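Local atomic coordinates of 2,3-dihydroxy-2,3-dihydrophenylpropionate dehydrogenase (Pseudomonas sp. MC1, PDB entry 5XTF), a protein that catalyses the NAD+-dependent oxidation of the cis-dihydrodiol of naphthalene to 1,2-dihydroxynaphthalene in the breakdown of aromatic hydrocarbons. Residues Tyr250-Ser255 and Thr265-Asp270; Ala158-His163 and Gly272-Arg277. All blocks are in the same frame, centred on the assembly; numbering follows the deposited sequence.

Contact 1 (Tyr250-Ser255 and Thr265-Asp270)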
loop_
_atom_site.group_PDB
_atom_site.type_symbol
_atom_site.label_atom_id
_atom_site.label_comp_id
_atom_site.label_asym_id
_atom_site.label_seq_id
_atom_site.Cartn_x
_atom_site.Cartn_y
_atom_site.Cartn_z
ATOM N N TYR B 250 -5.032 -8.132 18.852
ATOM C CA TYR B 250 -6.292 -7.581 19.340
ATOM C C TYR B 250 -6.122 -6.985 20.731
ATOM O O TYR B 250 -6.595 -5.877 20.998
ATOM C CB TYR B 250 -7.373 -8.656 19.365
ATOM C CG TYR B 250 -7.816 -9.171 18.019
ATOM C CD1 TYR B 250 -8.960 -8.681 17.405
ATOM C CD2 TYR B 250 -7.122 -10.188 17.396
ATOM C CE1 TYR B 250 -9.385 -9.182 16.204
ATOM C CE2 TYR B 250 -7.530 -10.697 16.201
ATOM C CZ TYR B 250 -8.658 -10.193 15.598
ATOM O OH TYR B 250 -9.050 -10.726 14.382
ATOM N N LEU B 251 -5.424 -7.696 21.618
ATOM C CA LEU B 251 -5.223 -7.211 22.978
ATOM C C LEU B 251 -4.450 -5.902 22.990
ATOM O O LEU B 251 -4.808 -4.969 23.715
ATOM C CB LEU B 251 -4.482 -8.261 23.796
ATOM C CG LEU B 251 -5.257 -9.507 24.194
ATOM C CD1 LEU B 251 -4.256 -10.508 24.762
ATOM C CD2 LEU B 251 -6.317 -9.147 25.235
ATOM N N LEU B 252 -3.364 -5.829 22.209
ATOM C CA LEU B 252 -2.616 -4.585 22.060
ATOM C C LEU B 252 -3.519 -3.450 21.580
ATOM O O LEU B 252 -3.494 -2.343 22.135
ATOM C CB LEU B 252 -1.463 -4.796 21.071
ATOM C CG LEU B 252 -0.269 -3.848 20.865
ATOM C CD1 LEU B 252 0.385 -4.199 19.535
ATOM C CD2 LEU B 252 -0.600 -2.370 20.885
ATOM N N LEU B 253 -4.305 -3.700 20.527
ATOM C CA LEU B 253 -5.113 -2.637 19.923
ATOM C C LEU B 253 -6.251 -2.169 20.831
ATOM O O LEU B 253 -6.691 -1.018 20.721
ATOM C CB LEU B 253 -5.676 -3.095 18.573
ATOM C CG LEU B 253 -4.700 -3.335 17.415
ATOM C CD1 LEU B 253 -5.441 -3.931 16.205
ATOM C CD2 LEU B 253 -3.974 -2.065 17.015
ATOM N N ALA B 254 -6.753 -3.026 21.712
ATOM C CA ALA B 254 -7.802 -2.614 22.646
ATOM C C ALA B 254 -7.262 -1.983 23.927
ATOM O O ALA B 254 -7.983 -1.220 24.578
ATOM C CB ALA B 254 -8.691 -3.807 23.010
ATOM N N SER B 255 -6.028 -2.284 24.310
ATOM C CA SER B 255 -5.493 -1.786 25.567
ATOM C C SER B 255 -5.390 -0.264 25.556
ATOM O O SER B 255 -4.789 0.330 24.650
ATOM C CB SER B 255 -4.128 -2.417 25.819
ATOM O OG SER B 255 -3.291 -1.523 26.520
ATOM N N THR B 265 -4.548 1.800 12.120
ATOM C CA THR B 265 -3.510 0.800 11.912
ATOM C C THR B 265 -4.145 -0.545 11.609
ATOM O O THR B 265 -5.252 -0.841 12.064
ATOM C CB THR B 265 -2.614 0.697 13.161
ATOM O OG1 THR B 265 -1.766 1.844 13.237
ATOM C CG2 THR B 265 -1.742 -0.565 13.198
ATOM N N VAL B 266 -3.434 -1.357 10.837
ATOM C CA VAL B 266 -3.822 -2.727 10.532
ATOM C C VAL B 266 -2.613 -3.622 10.804
ATOM O O VAL B 266 -1.546 -3.424 10.215
ATOM C CB VAL B 266 -4.304 -2.863 9.080
ATOM C CG1 VAL B 266 -4.447 -4.328 8.684
ATOM C CG2 VAL B 266 -5.625 -2.149 8.917
ATOM N N ILE B 267 -2.768 -4.585 11.708
ATOM C CA ILE B 267 -1.696 -5.488 12.100
ATOM C C ILE B 267 -1.908 -6.820 11.388
ATOM O O ILE B 267 -2.846 -7.561 11.705
ATOM C CB ILE B 267 -1.647 -5.667 13.628
ATOM C CG1 ILE B 267 -1.314 -4.328 14.300
ATOM C CG2 ILE B 267 -0.669 -6.776 14.016
ATOM C CD1 ILE B 267 -1.286 -4.366 15.798
ATOM N N SER B 268 -1.043 -7.130 10.424
ATOM C CA SER B 268 -1.055 -8.435 9.770
ATOM C C SER B 268 -0.457 -9.495 10.673
ATOM O O SER B 268 0.591 -9.288 11.291
ATOM C CB SER B 268 -0.259 -8.406 8.463
ATOM O OG SER B 268 -0.903 -7.576 7.527
ATOM N N ILE B 269 -1.110 -10.649 10.718
ATOM C CA ILE B 269 -0.594 -11.796 11.449
ATOM C C ILE B 269 -0.955 -13.032 10.633
ATOM O O ILE B 269 -2.024 -13.627 10.806
ATOM C CB ILE B 269 -1.133 -11.829 12.899
ATOM C CG1 ILE B 269 -0.665 -13.088 13.624
ATOM C CG2 ILE B 269 -2.654 -11.686 12.949
ATOM C CD1 ILE B 269 -0.691 -12.970 15.138
ATOM N N ASP B 270 -0.055 -13.421 9.719
ATOM C CA ASP B 270 -0.405 -14.346 8.649
ATOM C C ASP B 270 0.729 -15.295 8.280
ATOM O O ASP B 270 0.676 -15.914 7.211
ATOM C CB ASP B 270 -0.808 -13.562 7.405
ATOM C CG ASP B 270 0.268 -12.567 6.955
ATOM O OD1 ASP B 270 1.397 -12.559 7.519
ATOM O OD2 ASP B 270 -0.013 -11.790 6.012
#
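Ile-267 meets Leu-253 tip to tip, and a single methyl carries the meeting: CD1 of Ile-267 lies 3.7 Å from CD2 of Leu-253 and 3.9 Å from its CG. The extended isoleucine chain (chi2 178°) carries CD1 well out from the strand toward the helix, where this one methyl touches two leucines. Leu-252 closes on it less tightly, its CD1 standing 4.1 Å from CD1 of Ile-267 and its side chain crossing that of Ile-267 nearly at right angles. No hydrogen bond joins the segments. Beyond this trio the fit is looser: the side chain of Thr-265 comes no nearer than 4.7 Å to the helix segment, while Val-266 and Ser-268, both partly exposed, lie on the other side of the strand. Packing continues into a second subunit, where Leu-252 and Ile-267 each touch their own counterparts and Thr-265 OG1 bonds to Ser-268 O of that chain. Helix 248-254 and strand 266-269 are the last helix and last strand of the Rossmann-type short-chain dehydrogenase/reductase fold, 266-269 being outermost in the sheet within the chain, and in tetrameric members of the family this pair forms one of the principal subunit interfaces.

Contact 2 (Ala158-His163 and Gly272-Arg277)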
loop_
_atom_site.group_PDB
_atom_site.type_symbol
_atom_site.label_atom_id
_atom_site.label_comp_id
_atom_site.label_asym_id
_atom_site.label_seq_id
_atom_site.Cartn_x
_atom_site.Cartn_y
_atom_site.Cartn_z
ATOM N N ALA B 158 -10.032 -7.911 9.806
ATOM C CA ALA B 158 -9.846 -7.872 8.364
ATOM C C ALA B 158 -9.441 -9.269 7.921
ATOM O O ALA B 158 -10.083 -10.242 8.326
ATOM C CB ALA B 158 -8.804 -6.821 7.979
ATOM N N SER B 159 -8.369 -9.395 7.138
ATOM C CA SER B 159 -7.962 -10.682 6.574
ATOM C C SER B 159 -6.670 -10.496 5.777
ATOM O O SER B 159 -6.334 -9.380 5.361
ATOM C CB SER B 159 -9.076 -11.262 5.681
ATOM O OG SER B 159 -8.694 -12.463 5.047
ATOM N N VAL B 160 -5.944 -11.599 5.564
ATOM C CA VAL B 160 -4.837 -11.540 4.608
ATOM C C VAL B 160 -5.381 -11.224 3.226
ATOM O O VAL B 160 -4.683 -10.631 2.390
ATOM C CB VAL B 160 -4.010 -12.846 4.600
ATOM C CG1 VAL B 160 -4.826 -14.004 4.064
ATOM C CG2 VAL B 160 -2.731 -12.671 3.768
ATOM N N SER B 161 -6.638 -11.595 2.969
ATOM C CA SER B 161 -7.331 -11.245 1.738
ATOM C C SER B 161 -7.562 -9.747 1.596
ATOM O O SER B 161 -7.941 -9.295 0.508
ATOM C CB SER B 161 -8.670 -11.980 1.670
ATOM O OG SER B 161 -8.491 -13.374 1.437
ATOM N N SER B 162 -7.361 -8.971 2.665
ATOM C CA SER B 162 -7.396 -7.520 2.543
ATOM C C SER B 162 -6.181 -6.964 1.801
ATOM O O SER B 162 -6.220 -5.811 1.370
ATOM C CB SER B 162 -7.472 -6.874 3.926
ATOM O OG SER B 162 -8.550 -7.384 4.682
ATOM N N HIS B 163 -5.105 -7.739 1.661
ATOM C CA HIS B 163 -3.848 -7.254 1.092
ATOM C C HIS B 163 -3.409 -8.023 -0.143
ATOM O O HIS B 163 -2.887 -7.417 -1.080
ATOM C CB HIS B 163 -2.721 -7.314 2.152
ATOM C CG HIS B 163 -3.165 -6.905 3.522
ATOM N ND1 HIS B 163 -3.376 -5.587 3.874
ATOM C CD2 HIS B 163 -3.481 -7.642 4.614
ATOM C CE1 HIS B 163 -3.786 -5.531 5.131
ATOM N NE2 HIS B 163 -3.864 -6.764 5.599
ATOM N N GLY B 272 3.532 -14.646 7.125
ATOM C CA GLY B 272 4.211 -14.173 5.940
ATOM C C GLY B 272 3.425 -14.327 4.667
ATOM O O GLY B 272 3.956 -14.023 3.595
ATOM N N MET B 273 2.170 -14.772 4.756
ATOM C CA MET B 273 1.400 -15.118 3.565
ATOM C C MET B 273 1.263 -13.942 2.615
ATOM O O MET B 273 1.273 -14.124 1.396
ATOM C CB MET B 273 0.018 -15.613 3.961
ATOM C CG MET B 273 -0.697 -16.397 2.877
ATOM S SD MET B 273 -2.161 -17.162 3.598
ATOM C CE MET B 273 -1.506 -17.407 5.248
ATOM N N ALA B 274 1.096 -12.731 3.149
ATOM C CA ALA B 274 1.003 -11.568 2.279
ATOM C C ALA B 274 2.268 -11.405 1.441
ATOM O O ALA B 274 2.200 -10.941 0.298
ATOM C CB ALA B 274 0.726 -10.315 3.114
ATOM N N LEU B 275 3.423 -11.814 1.972
ATOM C CA LEU B 275 4.665 -11.725 1.207
ATOM C C LEU B 275 4.633 -12.592 -0.046
ATOM O O LEU B 275 5.294 -12.267 -1.040
ATOM C CB LEU B 275 5.856 -12.142 2.076
ATOM C CG LEU B 275 6.605 -11.148 2.966
ATOM C CD1 LEU B 275 5.724 -10.011 3.392
ATOM C CD2 LEU B 275 7.113 -11.918 4.155
ATOM N N GLY B 276 3.907 -13.701 -0.017
ATOM C CA GLY B 276 3.974 -14.696 -1.067
ATOM C C GLY B 276 4.575 -16.003 -0.577
ATOM O O GLY B 276 5.095 -16.114 0.534
ATOM N N ARG B 277 4.505 -16.998 -1.464
ATOM C CA ARG B 277 4.749 -18.411 -1.137
ATOM C C ARG B 277 6.216 -18.756 -1.112
ATOM O O ARG B 277 6.956 -18.342 -1.992
ATOM C CB ARG B 277 3.993 -19.343 -2.109
ATOM C CG ARG B 277 2.458 -19.232 -1.918
ATOM C CD ARG B 277 1.819 -17.851 -2.295
ATOM N NE ARG B 277 1.643 -17.622 -3.790
ATOM C CZ ARG B 277 1.539 -16.411 -4.393
ATOM N NH1 ARG B 277 1.876 -15.314 -3.719
ATOM N NH2 ARG B 277 1.411 -16.285 -5.725
#
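Val-160 and Ala-274 bring the two backbones closest, with a CA–CA distance of 6.3 Å, where the 3-10 turn 160-162 faces a short turn, 273-275, of helical backbone angles. The example illustrates how two turns distant in sequence can meet through a single branched residue. Val-160 supplies both of its methyls. CG2 rests against the start of the opposing turn, 3.9 Å from the backbone N of Ala-274, 4.0 Å from CB of Met-273 and 4.2 Å from CB of Ala-274. CG1 takes the position between the backbone N and the carbonyl carbon (chi1 67°), which brings it to 4.2 Å from SD of Met-273. The methionine chain runs across the valine at about a right angle; its CG is anti to the backbone N (chi1 -162°), and SD, not the terminal CE, comes nearest the valine. The CB of His-163 is directed toward the second segment, yet the side chain stays 4.7 Å away, with CB of Ser-162 over the centre of one ring face.

Within the first segment, Ser-159 OG accepts from Ser-161 N at 3.0 Å, forming an ST turn. Ser-159 OG also bonds to Tyr-172 OH, and Ala-158 O to Lys-176 NZ, a grouping that, with the Tyr-X-X-X-Lys sequence, is consistent with the Ser-Tyr-Lys active site of short-chain dehydrogenases; Lys-176 is an NAD+-binding residue, although no cofactor is bound to this chain here. His-163 O bonds to Lys-184 NZ of the fourth subunit. The side-chain contacts between the segments are apolar and no hydrogen bond crosses, which suggests that the direct contact rests on van der Waals fit, while Asp-270, packed on Val-160, supplies directional bonds to the second turn.

The two contacts lie about 15 Å apart between centres and share the end of the parallel sheet formed by strands 153-157, 195-201 and 266-269. Along the chain the order is 158-163, 250-255, 265-270 and 272-277, so the local helix-strand pairing of contact 1 falls wholly between the distant halves of contact 2. Segments 158-163 and 272-277 follow strands 153-157 and 266-269, with strand 195-201 lying between these in the sheet. The contacts touch directly: Asp-270 OD2 packs on Val-160 CG2 at 3.6 Å. Of the same carboxylate, OD1 accepts from Gly-272 N and OD2 from Ala-274 N. This places the interface strand beside the NAD+-site region, and both contacts reach the second subunit.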